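Local coordinates for protein yeast glycogen phosphorylase (Saccharomyces cerevisiae, PDB 1YGP) that belongs to the carbohydrate phosphorylase family of GT-B-fold proteins and binds pyridoxal-5'-phosphate, at residues Q88-F91 / T92-P96; N114-I117 / N118-I121; N568-K571 / L572-I576; V579-I582 / K583-N586. All coordinates share one frame; numbering follows the deposited sequence.

Contact 1. Residues Q88-F91 / T92-P96; sequences QQKF and TTRDP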
ATOM      1  N   GLN A  88     -24.471  -5.108  11.600  1.00 13.40           N
ATOM      2  CA  GLN A  88     -24.495  -3.659  11.639  1.00 10.67           C
ATOM      3  C   GLN A  88     -25.890  -3.115  11.324  1.00  8.66           C
ATOM      4  O   GLN A  88     -26.359  -2.138  11.908  1.00  7.52           O
ATOM      5  CB  GLN A  88     -23.428  -3.197  10.647  1.00  7.75           C
ATOM      6  CG  GLN A  88     -22.057  -2.897  11.282  1.00 11.30           C
ATOM      7  CD  GLN A  88     -21.589  -3.870  12.352  1.00 11.33           C
ATOM      8  OE1 GLN A  88     -21.370  -3.525  13.512  1.00 15.61           O
ATOM      9  NE2 GLN A  88     -21.423  -5.133  12.035  1.00 14.49           N
ATOM     10  N   GLN A  89     -26.637  -3.773  10.454  1.00 10.96           N
ATOM     11  CA  GLN A  89     -27.969  -3.325  10.131  1.00 12.24           C
ATOM     12  C   GLN A  89     -28.850  -3.696  11.290  1.00 16.74           C
ATOM     13  O   GLN A  89     -29.680  -2.859  11.635  1.00 25.31           O
ATOM     14  CB  GLN A  89     -28.486  -4.000   8.897  1.00 12.84           C
ATOM     15  CG  GLN A  89     -29.872  -3.614   8.479  1.00 15.13           C
ATOM     16  CD  GLN A  89     -30.041  -2.132   8.213  1.00 14.44           C
ATOM     17  OE1 GLN A  89     -29.625  -1.600   7.190  1.00 17.57           O
ATOM     18  NE2 GLN A  89     -30.685  -1.421   9.112  1.00 17.25           N
ATOM     19  N   LYS A  90     -28.713  -4.859  11.945  1.00 16.47           N
ATOM     20  CA  LYS A  90     -29.554  -5.219  13.085  1.00 10.41           C
ATOM     21  C   LYS A  90     -29.419  -4.131  14.143  1.00 10.85           C
ATOM     22  O   LYS A  90     -30.412  -3.523  14.525  1.00 11.62           O
ATOM     23  CB  LYS A  90     -29.124  -6.575  13.642  1.00  4.17           C
ATOM     24  CG  LYS A  90     -29.681  -6.946  15.019  1.00  7.04           C
ATOM     25  CD  LYS A  90     -29.436  -8.418  15.324  1.00 15.86           C
ATOM     26  CE  LYS A  90     -27.941  -8.734  15.302  1.00 23.45           C
ATOM     27  NZ  LYS A  90     -27.670 -10.167  15.305  1.00 29.00           N
ATOM     28  N   PHE A  91     -28.206  -3.765  14.540  1.00 10.60           N
ATOM     29  CA  PHE A  91     -28.003  -2.749  15.551  1.00 11.11           C
ATOM     30  C   PHE A  91     -28.592  -1.423  15.100  1.00 14.92           C
ATOM     31  O   PHE A  91     -29.296  -0.822  15.909  1.00 16.00           O
ATOM     32  CB  PHE A  91     -26.519  -2.633  15.831  1.00  6.88           C
ATOM     33  CG  PHE A  91     -25.893  -3.948  16.315  1.00 13.01           C
ATOM     34  CD1 PHE A  91     -26.655  -4.965  16.904  1.00 11.50           C
ATOM     35  CD2 PHE A  91     -24.514  -4.126  16.197  1.00 15.66           C
ATOM     36  CE1 PHE A  91     -26.036  -6.125  17.360  1.00 12.94           C
ATOM     37  CE2 PHE A  91     -23.911  -5.295  16.663  1.00  9.42           C
ATOM     38  CZ  PHE A  91     -24.667  -6.295  17.243  1.00  7.80           C
ATOM     39  N   THR A  92     -28.443  -0.983  13.846  1.00 15.47           N
ATOM     40  CA  THR A  92     -29.093   0.225  13.358  1.00 11.91           C
ATOM     41  C   THR A  92     -30.618   0.127  13.497  1.00 13.20           C
ATOM     42  O   THR A  92     -31.271   1.018  14.054  1.00 16.34           O
ATOM     43  CB  THR A  92     -28.693   0.441  11.892  1.00  8.61           C
ATOM     44  OG1 THR A  92     -27.278   0.557  11.861  1.00  8.34           O
ATOM     45  CG2 THR A  92     -29.277   1.716  11.300  1.00 14.69           C
ATOM     46  N   THR A  93     -31.207  -0.973  13.060  1.00 11.58           N
ATOM     47  CA  THR A  93     -32.632  -1.186  13.159  1.00 12.34           C
ATOM     48  C   THR A  93     -33.083  -1.311  14.600  1.00 15.57           C
ATOM     49  O   THR A  93     -34.189  -0.873  14.908  1.00 21.64           O
ATOM     50  CB  THR A  93     -32.955  -2.448  12.342  1.00 12.16           C
ATOM     51  OG1 THR A  93     -32.889  -2.021  10.980  1.00 13.72           O
ATOM     52  CG2 THR A  93     -34.275  -3.103  12.679  1.00 11.35           C
ATOM     53  N   ARG A  94     -32.280  -1.875  15.500  1.00 17.36           N
ATOM     54  CA  ARG A  94     -32.737  -2.088  16.854  1.00 18.12           C
ATOM     55  C   ARG A  94     -32.248  -1.061  17.851  1.00 15.72           C
ATOM     56  O   ARG A  94     -32.660  -1.087  19.003  1.00 21.75           O
ATOM     57  CB  ARG A  94     -32.327  -3.470  17.350  1.00 23.00           C
ATOM     58  CG  ARG A  94     -33.009  -4.638  16.643  1.00 33.01           C
ATOM     59  CD  ARG A  94     -32.833  -5.876  17.526  1.00 47.27           C
ATOM     60  NE  ARG A  94     -33.128  -7.141  16.852  1.00 55.61           N
ATOM     61  CZ  ARG A  94     -32.825  -8.330  17.405  1.00 60.34           C
ATOM     62  NH1 ARG A  94     -32.245  -8.426  18.611  1.00 64.33           N
ATOM     63  NH2 ARG A  94     -33.061  -9.452  16.725  1.00 62.14           N
ATOM     64  N   ASP A  95     -31.386  -0.144  17.461  1.00 14.98           N
ATOM     65  CA  ASP A  95     -30.802   0.873  18.328  1.00 17.96           C
ATOM     66  C   ASP A  95     -30.497   0.550  19.802  1.00 17.49           C
ATOM     67  O   ASP A  95     -30.995   1.225  20.715  1.00 20.75           O
ATOM     68  CB  ASP A  95     -31.693   2.077  18.263  1.00 20.79           C
ATOM     69  CG  ASP A  95     -30.876   3.344  18.149  1.00 25.58           C
ATOM     70  OD1 ASP A  95     -30.048   3.634  19.014  1.00 25.45           O
ATOM     71  OD2 ASP A  95     -31.110   4.065  17.185  1.00 37.45           O
ATOM     72  N   PRO A  96     -29.720  -0.495  20.127  1.00 13.85           N
ATOM     73  CA  PRO A  96     -29.422  -0.836  21.502  1.00 10.65           C
ATOM     74  C   PRO A  96     -28.340   0.089  22.045  1.00 12.86           C
ATOM     75  O   PRO A  96     -27.716   0.823  21.273  1.00 16.84           O
ATOM     76  CB  PRO A  96     -29.053  -2.282  21.363  1.00  9.19           C
ATOM     77  CG  PRO A  96     -28.274  -2.336  20.087  1.00  8.36           C
ATOM     78  CD  PRO A  96     -29.070  -1.417  19.198  1.00 11.84           C
TER

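Contact 2. Residues N114-I117 / N118-I121; sequences NALI and NMKI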
ATOM      1  N   ASN A 114      -8.506 -18.375  13.345  1.00  5.80           N
ATOM      2  CA  ASN A 114      -9.519 -17.898  14.227  1.00  2.98           C
ATOM      3  C   ASN A 114     -10.814 -17.771  13.447  1.00  4.83           C
ATOM      4  O   ASN A 114     -11.849 -18.183  13.977  1.00  7.28           O
ATOM      5  CB  ASN A 114      -9.079 -16.574  14.794  1.00  4.47           C
ATOM      6  CG  ASN A 114     -10.003 -16.124  15.913  1.00  7.25           C
ATOM      7  OD1 ASN A 114     -10.771 -15.191  15.719  1.00  7.07           O
ATOM      8  ND2 ASN A 114     -10.046 -16.746  17.096  1.00  2.85           N
ATOM      9  N   ALA A 115     -10.801 -17.295  12.199  1.00  5.07           N
ATOM     10  CA  ALA A 115     -12.017 -17.213  11.393  1.00  7.28           C
ATOM     11  C   ALA A 115     -12.537 -18.590  11.060  1.00  9.95           C
ATOM     12  O   ALA A 115     -13.745 -18.811  11.037  1.00 17.27           O
ATOM     13  CB  ALA A 115     -11.813 -16.528  10.063  1.00  2.00           C
ATOM     14  N   LEU A 116     -11.657 -19.558  10.840  1.00 12.85           N
ATOM     15  CA  LEU A 116     -12.096 -20.909  10.540  1.00 12.98           C
ATOM     16  C   LEU A 116     -12.825 -21.579  11.706  1.00 11.33           C
ATOM     17  O   LEU A 116     -13.776 -22.360  11.503  1.00 14.90           O
ATOM     18  CB  LEU A 116     -10.856 -21.685  10.113  1.00  9.76           C
ATOM     19  CG  LEU A 116     -10.695 -22.028   8.640  1.00 12.77           C
ATOM     20  CD1 LEU A 116     -10.883 -20.791   7.786  1.00 19.07           C
ATOM     21  CD2 LEU A 116      -9.319 -22.636   8.418  1.00 14.97           C
ATOM     22  N   ILE A 117     -12.363 -21.307  12.929  1.00 10.85           N
ATOM     23  CA  ILE A 117     -12.963 -21.831  14.152  1.00 11.21           C
ATOM     24  C   ILE A 117     -14.223 -21.044  14.442  1.00 15.83           C
ATOM     25  O   ILE A 117     -15.246 -21.669  14.685  1.00 24.26           O
ATOM     26  CB  ILE A 117     -11.963 -21.715  15.342  1.00  6.32           C
ATOM     27  CG1 ILE A 117     -10.959 -22.836  15.191  1.00  2.00           C
ATOM     28  CG2 ILE A 117     -12.640 -21.803  16.706  1.00  2.85           C
ATOM     29  CD1 ILE A 117      -9.680 -22.490  15.937  1.00  2.00           C
ATOM     30  N   ASN A 118     -14.262 -19.717  14.401  1.00 15.85           N
ATOM     31  CA  ASN A 118     -15.476 -19.007  14.722  1.00 14.94           C
ATOM     32  C   ASN A 118     -16.276 -18.896  13.448  1.00 24.24           C
ATOM     33  O   ASN A 118     -16.512 -17.788  12.938  1.00 28.81           O
ATOM     34  CB  ASN A 118     -15.165 -17.637  15.224  1.00 14.43           C
ATOM     35  CG  ASN A 118     -14.366 -17.673  16.481  1.00 12.93           C
ATOM     36  OD1 ASN A 118     -14.816 -18.138  17.526  1.00 14.53           O
ATOM     37  ND2 ASN A 118     -13.136 -17.207  16.374  1.00 11.11           N
ATOM     38  N   MET A 119     -16.717 -20.034  12.904  1.00 27.10           N
ATOM     39  CA  MET A 119     -17.425 -20.019  11.645  1.00 27.41           C
ATOM     40  C   MET A 119     -18.631 -20.908  11.799  1.00 31.63           C
ATOM     41  O   MET A 119     -18.478 -22.124  11.953  1.00 38.40           O
ATOM     42  CB  MET A 119     -16.528 -20.542  10.537  1.00 22.01           C
ATOM     43  CG  MET A 119     -17.084 -20.172   9.178  1.00 26.82           C
ATOM     44  SD  MET A 119     -16.456 -21.235   7.854  1.00 34.62           S
ATOM     45  CE  MET A 119     -15.222 -20.211   7.130  1.00 26.64           C
ATOM     46  N   LYS A 120     -19.824 -20.326  11.796  1.00 36.14           N
ATOM     47  CA  LYS A 120     -21.072 -21.088  11.864  1.00 40.78           C
ATOM     48  C   LYS A 120     -21.520 -21.484  10.465  1.00 41.86           C
ATOM     49  O   LYS A 120     -21.283 -20.728   9.523  1.00 40.99           O
ATOM     50  CB  LYS A 120     -22.198 -20.259  12.489  1.00 39.14           C
ATOM     51  N   ILE A 121     -22.110 -22.664  10.343  1.00 47.90           N
ATOM     52  CA  ILE A 121     -22.650 -23.192   9.093  1.00 53.58           C
ATOM     53  C   ILE A 121     -24.129 -23.443   9.445  1.00 58.71           C
ATOM     54  O   ILE A 121     -25.010 -23.090   8.658  1.00 62.00           O
ATOM     55  CB  ILE A 121     -21.917 -24.529   8.694  1.00 49.85           C
ATOM     56  CG1 ILE A 121     -20.466 -24.256   8.359  1.00 46.76           C
ATOM     57  CG2 ILE A 121     -22.585 -25.177   7.493  1.00 49.82           C
ATOM     58  CD1 ILE A 121     -20.193 -23.216   7.267  1.00 44.95           C
TER

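Contact 3. Residues N568-K571 / L572-I576; sequences NQVK and LNNKI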
ATOM      1  N   ASN A 568      -0.809 -36.789  29.358  1.00 21.32           N
ATOM      2  CA  ASN A 568       0.598 -36.559  29.178  1.00 22.27           C
ATOM      3  C   ASN A 568       0.976 -36.580  27.708  1.00 26.01           C
ATOM      4  O   ASN A 568       1.728 -35.710  27.252  1.00 29.26           O
ATOM      5  CB  ASN A 568       1.392 -37.592  29.928  1.00 19.61           C
ATOM      6  CG  ASN A 568       2.850 -37.169  30.015  1.00 22.65           C
ATOM      7  OD1 ASN A 568       3.747 -37.959  29.778  1.00 28.62           O
ATOM      8  ND2 ASN A 568       3.229 -35.946  30.352  1.00 28.11           N
ATOM      9  N   GLN A 569       0.392 -37.489  26.930  1.00 29.04           N
ATOM     10  CA  GLN A 569       0.680 -37.615  25.508  1.00 28.24           C
ATOM     11  C   GLN A 569       0.426 -36.331  24.739  1.00 25.49           C
ATOM     12  O   GLN A 569       1.253 -35.927  23.907  1.00 23.25           O
ATOM     13  CB  GLN A 569      -0.166 -38.722  24.917  1.00 34.91           C
ATOM     14  CG  GLN A 569       0.068 -38.966  23.445  1.00 42.67           C
ATOM     15  CD  GLN A 569       1.486 -39.417  23.190  1.00 50.34           C
ATOM     16  OE1 GLN A 569       2.381 -38.657  22.828  1.00 53.64           O
ATOM     17  NE2 GLN A 569       1.738 -40.701  23.381  1.00 58.36           N
ATOM     18  N   VAL A 570      -0.695 -35.672  25.058  1.00 20.27           N
ATOM     19  CA  VAL A 570      -1.048 -34.393  24.435  1.00 16.30           C
ATOM     20  C   VAL A 570       0.159 -33.444  24.636  1.00 17.21           C
ATOM     21  O   VAL A 570       0.826 -32.978  23.705  1.00 15.54           O
ATOM     22  CB  VAL A 570      -2.350 -33.844  25.120  1.00 12.19           C
ATOM     23  CG1 VAL A 570      -2.759 -32.547  24.478  1.00  9.83           C
ATOM     24  CG2 VAL A 570      -3.522 -34.795  24.951  1.00  7.76           C
ATOM     25  N   LYS A 571       0.568 -33.292  25.888  1.00 16.75           N
ATOM     26  CA  LYS A 571       1.642 -32.393  26.233  1.00 16.09           C
ATOM     27  C   LYS A 571       2.946 -32.790  25.567  1.00 15.40           C
ATOM     28  O   LYS A 571       3.718 -31.905  25.207  1.00 18.09           O
ATOM     29  CB  LYS A 571       1.721 -32.372  27.775  1.00 15.28           C
ATOM     30  CG  LYS A 571       2.780 -31.476  28.438  1.00 13.75           C
ATOM     31  CD  LYS A 571       2.724 -29.998  28.117  1.00  7.87           C
ATOM     32  CE  LYS A 571       1.571 -29.361  28.847  1.00 13.04           C
ATOM     33  NZ  LYS A 571       1.489 -27.943  28.566  1.00 13.07           N
ATOM     34  N   LEU A 572       3.201 -34.077  25.308  1.00 20.13           N
ATOM     35  CA  LEU A 572       4.442 -34.522  24.656  1.00 22.29           C
ATOM     36  C   LEU A 572       4.401 -34.110  23.188  1.00 24.87           C
ATOM     37  O   LEU A 572       5.372 -33.554  22.660  1.00 25.66           O
ATOM     38  CB  LEU A 572       4.592 -36.077  24.800  1.00 20.84           C
ATOM     39  CG  LEU A 572       5.830 -36.938  24.402  1.00 11.94           C
ATOM     40  CD1 LEU A 572       5.811 -37.244  22.928  1.00 17.45           C
ATOM     41  CD2 LEU A 572       7.114 -36.208  24.721  1.00  9.28           C
ATOM     42  N   ASN A 573       3.266 -34.293  22.506  1.00 26.84           N
ATOM     43  CA  ASN A 573       3.161 -33.921  21.102  1.00 27.82           C
ATOM     44  C   ASN A 573       3.303 -32.417  20.996  1.00 26.57           C
ATOM     45  O   ASN A 573       4.050 -31.947  20.134  1.00 29.26           O
ATOM     46  CB  ASN A 573       1.818 -34.345  20.504  1.00 33.88           C
ATOM     47  CG  ASN A 573       1.503 -35.841  20.638  1.00 40.12           C
ATOM     48  OD1 ASN A 573       0.339 -36.224  20.797  1.00 43.89           O
ATOM     49  ND2 ASN A 573       2.469 -36.760  20.581  1.00 37.04           N
ATOM     50  N   ASN A 574       2.700 -31.650  21.917  1.00 24.42           N
ATOM     51  CA  ASN A 574       2.851 -30.193  21.945  1.00 21.46           C
ATOM     52  C   ASN A 574       4.286 -29.751  22.121  1.00 20.04           C
ATOM     53  O   ASN A 574       4.710 -28.739  21.544  1.00 18.27           O
ATOM     54  CB  ASN A 574       2.083 -29.533  23.062  1.00 16.80           C
ATOM     55  CG  ASN A 574       0.596 -29.420  22.796  1.00 21.88           C
ATOM     56  OD1 ASN A 574       0.086 -29.567  21.689  1.00 19.33           O
ATOM     57  ND2 ASN A 574      -0.177 -29.160  23.832  1.00 24.80           N
ATOM     58  N   LYS A 575       5.057 -30.522  22.897  1.00 20.38           N
ATOM     59  CA  LYS A 575       6.473 -30.240  23.057  1.00 20.62           C
ATOM     60  C   LYS A 575       7.219 -30.442  21.747  1.00 18.83           C
ATOM     61  O   LYS A 575       8.087 -29.634  21.388  1.00 17.39           O
ATOM     62  CB  LYS A 575       7.083 -31.130  24.151  1.00 19.10           C
ATOM     63  CG  LYS A 575       6.871 -30.471  25.511  1.00 19.36           C
ATOM     64  CD  LYS A 575       7.864 -30.959  26.533  1.00 15.08           C
ATOM     65  CE  LYS A 575       7.228 -31.940  27.482  1.00 23.59           C
ATOM     66  NZ  LYS A 575       8.248 -32.467  28.371  1.00 29.12           N
ATOM     67  N   ILE A 576       6.814 -31.458  20.979  1.00 17.16           N
ATOM     68  CA  ILE A 576       7.429 -31.736  19.691  1.00 16.59           C
ATOM     69  C   ILE A 576       7.207 -30.554  18.773  1.00 16.48           C
ATOM     70  O   ILE A 576       8.176 -30.170  18.112  1.00 17.28           O
ATOM     71  CB  ILE A 576       6.832 -33.031  19.060  1.00 16.68           C
ATOM     72  CG1 ILE A 576       7.381 -34.231  19.817  1.00  7.28           C
ATOM     73  CG2 ILE A 576       7.143 -33.114  17.555  1.00 12.53           C
ATOM     74  CD1 ILE A 576       6.585 -35.529  19.534  1.00  9.55           C
TER

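Contact 4. Residues V579-I582 / K583-N586; sequences VDLI and KKEN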
ATOM      1  N   VAL A 579       9.714 -27.897  19.581  1.00 25.30           N
ATOM      2  CA  VAL A 579      11.032 -28.369  19.167  1.00 26.77           C
ATOM      3  C   VAL A 579      11.162 -28.147  17.659  1.00 24.05           C
ATOM      4  O   VAL A 579      12.140 -27.526  17.218  1.00 22.86           O
ATOM      5  CB  VAL A 579      11.180 -29.879  19.571  1.00 28.52           C
ATOM      6  CG1 VAL A 579      12.477 -30.475  19.080  1.00 27.34           C
ATOM      7  CG2 VAL A 579      11.270 -29.988  21.090  1.00 28.57           C
ATOM      8  N   ASP A 580      10.143 -28.535  16.886  1.00 21.00           N
ATOM      9  CA  ASP A 580      10.135 -28.322  15.451  1.00 23.48           C
ATOM     10  C   ASP A 580      10.345 -26.848  15.118  1.00 23.71           C
ATOM     11  O   ASP A 580      11.116 -26.559  14.189  1.00 23.48           O
ATOM     12  CB  ASP A 580       8.808 -28.756  14.820  1.00 26.05           C
ATOM     13  CG  ASP A 580       8.575 -30.230  14.496  1.00 30.58           C
ATOM     14  OD1 ASP A 580       9.491 -30.906  14.019  1.00 34.94           O
ATOM     15  OD2 ASP A 580       7.447 -30.692  14.680  1.00 30.52           O
ATOM     16  N   LEU A 581       9.730 -25.921  15.890  1.00 20.68           N
ATOM     17  CA  LEU A 581       9.848 -24.484  15.655  1.00 18.99           C
ATOM     18  C   LEU A 581      11.280 -24.024  15.861  1.00 21.08           C
ATOM     19  O   LEU A 581      11.849 -23.337  15.010  1.00 19.98           O
ATOM     20  CB  LEU A 581       8.994 -23.649  16.602  1.00 15.11           C
ATOM     21  CG  LEU A 581       8.188 -22.430  16.088  1.00 17.78           C
ATOM     22  CD1 LEU A 581       7.746 -21.615  17.284  1.00 15.07           C
ATOM     23  CD2 LEU A 581       9.009 -21.500  15.216  1.00 18.11           C
ATOM     24  N   ILE A 582      11.902 -24.443  16.962  1.00 21.17           N
ATOM     25  CA  ILE A 582      13.261 -24.036  17.301  1.00 21.68           C
ATOM     26  C   ILE A 582      14.292 -24.516  16.263  1.00 20.66           C
ATOM     27  O   ILE A 582      15.306 -23.862  16.008  1.00 17.01           O
ATOM     28  CB  ILE A 582      13.572 -24.581  18.720  1.00 21.45           C
ATOM     29  CG1 ILE A 582      12.535 -24.112  19.740  1.00 19.32           C
ATOM     30  CG2 ILE A 582      14.937 -24.059  19.144  1.00 23.92           C
ATOM     31  CD1 ILE A 582      12.589 -24.817  21.102  1.00 17.54           C
ATOM     32  N   LYS A 583      14.032 -25.678  15.664  1.00 22.05           N
ATOM     33  CA  LYS A 583      14.843 -26.275  14.620  1.00 19.28           C
ATOM     34  C   LYS A 583      14.667 -25.421  13.379  1.00 22.79           C
ATOM     35  O   LYS A 583      15.649 -24.957  12.799  1.00 23.12           O
ATOM     36  CB  LYS A 583      14.355 -27.688  14.358  1.00 14.82           C
ATOM     37  CG  LYS A 583      15.172 -28.488  13.379  1.00  8.23           C
ATOM     38  CD  LYS A 583      14.332 -29.676  13.036  1.00 12.74           C
ATOM     39  CE  LYS A 583      15.055 -30.676  12.160  1.00 15.42           C
ATOM     40  NZ  LYS A 583      14.281 -31.909  12.046  1.00 18.55           N
ATOM     41  N   LYS A 584      13.423 -25.170  12.953  1.00 27.04           N
ATOM     42  CA  LYS A 584      13.130 -24.343  11.794  1.00 31.80           C
ATOM     43  C   LYS A 584      13.860 -23.011  11.938  1.00 34.04           C
ATOM     44  O   LYS A 584      14.735 -22.685  11.132  1.00 34.03           O
ATOM     45  CB  LYS A 584      11.616 -24.147  11.704  1.00 34.06           C
ATOM     46  CG  LYS A 584      11.130 -23.431  10.443  1.00 40.49           C
ATOM     47  CD  LYS A 584       9.599 -23.429  10.357  1.00 50.58           C
ATOM     48  CE  LYS A 584       8.904 -22.586  11.440  1.00 53.85           C
ATOM     49  NZ  LYS A 584       7.474 -22.861  11.506  1.00 54.40           N
ATOM     50  N   GLU A 585      13.644 -22.352  13.073  1.00 38.38           N
ATOM     51  CA  GLU A 585      14.275 -21.086  13.401  1.00 44.34           C
ATOM     52  C   GLU A 585      15.792 -21.228  13.517  1.00 44.75           C
ATOM     53  O   GLU A 585      16.500 -20.226  13.491  1.00 46.41           O
ATOM     54  CB  GLU A 585      13.652 -20.583  14.710  1.00 50.73           C
ATOM     55  CG  GLU A 585      13.863 -19.103  15.083  1.00 60.46           C
ATOM     56  CD  GLU A 585      12.984 -18.593  16.236  1.00 64.18           C
ATOM     57  OE1 GLU A 585      11.780 -18.416  16.010  1.00 63.41           O
ATOM     58  OE2 GLU A 585      13.501 -18.359  17.338  1.00 60.55           O
ATOM     59  N   ASN A 586      16.346 -22.435  13.649  1.00 47.14           N
ATOM     60  CA  ASN A 586      17.793 -22.635  13.677  1.00 48.68           C
ATOM     61  C   ASN A 586      18.368 -23.263  12.427  1.00 48.44           C
ATOM     62  O   ASN A 586      19.337 -24.034  12.444  1.00 44.87           O
ATOM     63  CB  ASN A 586      18.210 -23.505  14.839  1.00 48.78           C
ATOM     64  CG  ASN A 586      19.053 -22.612  15.699  1.00 51.73           C
ATOM     65  OD1 ASN A 586      20.268 -22.459  15.546  1.00 50.59           O
ATOM     66  ND2 ASN A 586      18.350 -21.948  16.613  1.00 54.07           N
TER

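Contact 1. Residues Q88-F91 / T92-P96
T92 and T93 reach back to Q88 and Q89 in the last turns of helix 65-94, a helix C-terminus that the chain leaves at D95 with positive phi. The hydroxyl bonds illustrate how a helical threonine can return to the preceding turn. T92 OG1 donates to Q88 O at 2.8 Å, and T92 N bonds to the same oxygen at 3.1 Å. The two donors approach from opposite faces of the carbonyl plane and so grip one acceptor twice. This is possible because chi1 of T92 (-59°) sets OG1 beside the backbone N. The second threonine is reached by an amide: Q89 NE2 makes a bent bond of 3.0 Å to T93 OG1, which lies tilted out of the amide plane, while NE2 is also bonded to F10 O.

Among the backbone bonds, R94 N to K90 O (2.7 Å) keeps the helical pattern, but the bonds F91 O receives from R94 N and D95 N are weak. Apolar contact then follows, with P96 CD 4.4 Å from F91 CB; D95 beside it forms a salt bridge with R352.

The side chains of K90 and R94 cross at an angle, both in long, weak ion pairs with OXT of the C-terminal T879. Their meeting is aliphatic: K90 CD sits 3.9 Å above the guanidinium plane of R94, over its centre.

Contact 2. Residues N114-I117 / N118-I121
N118 folds back on N114 where helix 111-117 stops, and its backbone and side chain both address the same carbonyl. N118 N donates to N114 O at 2.9 Å in a nearly straight bond, the last regular helical bond here. N118 ND2 adds a weak bond to the same oxygen, also at 2.9 Å. The side chain can do this because CG stands beside the backbone N, anti to the carbonyl carbon (chi1 -62°), which lays the amide back along the final turn. There it crosses the N114 side chain, the two amide planes standing 65° apart. N118 is buried and touches R519 of helix 518-524 and F269; the weak bond to N114 O gives its amide nitrogen a partner there.

M119 comes next, and the chain has already changed direction: M119 N turns to I117 O in a weak bond of 2.8 Å. Its CB points back at the helix end and rests 3.3 Å from A115 O and 3.4 Å from L116 O. Beyond CB the chain runs extended until it bends at chi3, which carries the terminal methyl to L116, with M119 CE 4.4 Å from L116 CD1. These two side chains, together with A115, pack on I76 of helix 65-94, so the turn is fastened to a neighbouring helix by apolar contact.

With N118 at its centre, the I117-M119 bend is an inverse gamma turn, here closing a helix C-terminus and starting the loop that leads to helix 135-145.

Contact 3. Residues N568-K571 / L572-I576
Q569 and N573, one turn apart on helix 562-584, bring their flat amides together with the planes only 10° from parallel. The planes are stepped rather than coplanar: N573 ND2 lies above the Q569 amide plane, 2.9 Å from Q569 OE1. Q569 gets there through a bend at chi2 (63°) that turns its amide forward along the helix, toward N573. Beside this pair, L572 CD1 comes to 3.7 Å from the same OE1. The amide of N574 faces another way: its ND2 bonds to N526 OD1 and P706 O, and V570 CG1 lies 4.3 Å from it.

Regular helical bonds run beneath, such as N574 N to V570 O at 2.9 Å. K571 and K575 leave this frame for partners in other segments. K571, bent at chi2 and chi3, turns NZ to the carbonyls of P706, S708 and N732, and K575 NZ forms a salt bridge with D709 and a hydrogen bond to T600 O. These bonds would probably hold both ammonium groups in place.

In the fold, V570 packs against helix 527-536, N568 touches helix 842-856, and the two lysines tie helix 562-584 to the loops before strands 601-606, 710-713 and 735-739.

Contact 4. Residues V579-I582 / K583-N586
V579, D580 and L581 accept three successive bonds from residues four further on, through the end region of helix 562-584: K583 N to V579 O at 3.1 Å, K584 N to D580 O at 3.0 Å and E585 N to L581 O at 2.8 Å. The last is nearly straight, at 175°. N586 N bonds to K583 O, three residues back, at 2.8 Å.

Side chains meet mostly through their carbons. K584 runs extended and then bends at chi3 (67°), which brings its CE across L581 CD2 at 3.9 Å; the contact is this one methylene on a methyl. E585 packs by its CB on L581 O, 3.3 Å away, while its carboxylate makes a weak bond to A694 N. D580 is held by a salt bridge with R594; K583 NZ remains 5.3 Å from D580 OD1, without contact.

I582 is buried against V691 of strand 688-693 and the loop residues I591 and I592, and L581 touches I703 of helix 698-704, which also contributes V698 and A701 to the pyridoxal-5'-phosphate pocket. Helices packed against a parallel sheet are the layout of the Rossmann-like domains of GT-B proteins; here I582 meets the outermost strand, 688-693.

How the contacts relate
All four contacts are local and partly buried, differing in where they fall along a helix. Contacts 1 and 2 show two ways of ending one: a positive-phi residue after a threonine hydroxyl bonded to one carbonyl, and an inverse gamma turn centred on an asparagine whose amide bonds weakly back to the helix. Helix 65-94, which carries contact 1, also receives the apolar side chains of contact 2, though the two do not touch. Contacts 3 and 4 share helix 562-584, with centres 16 Å apart. Contact 3 sends lysine and asparagine groups to carbonyls and side chains of neighbouring segments, whereas contact 4 sets I582 on the outermost strand and L581 on helix 698-704, and leaves K584 exposed.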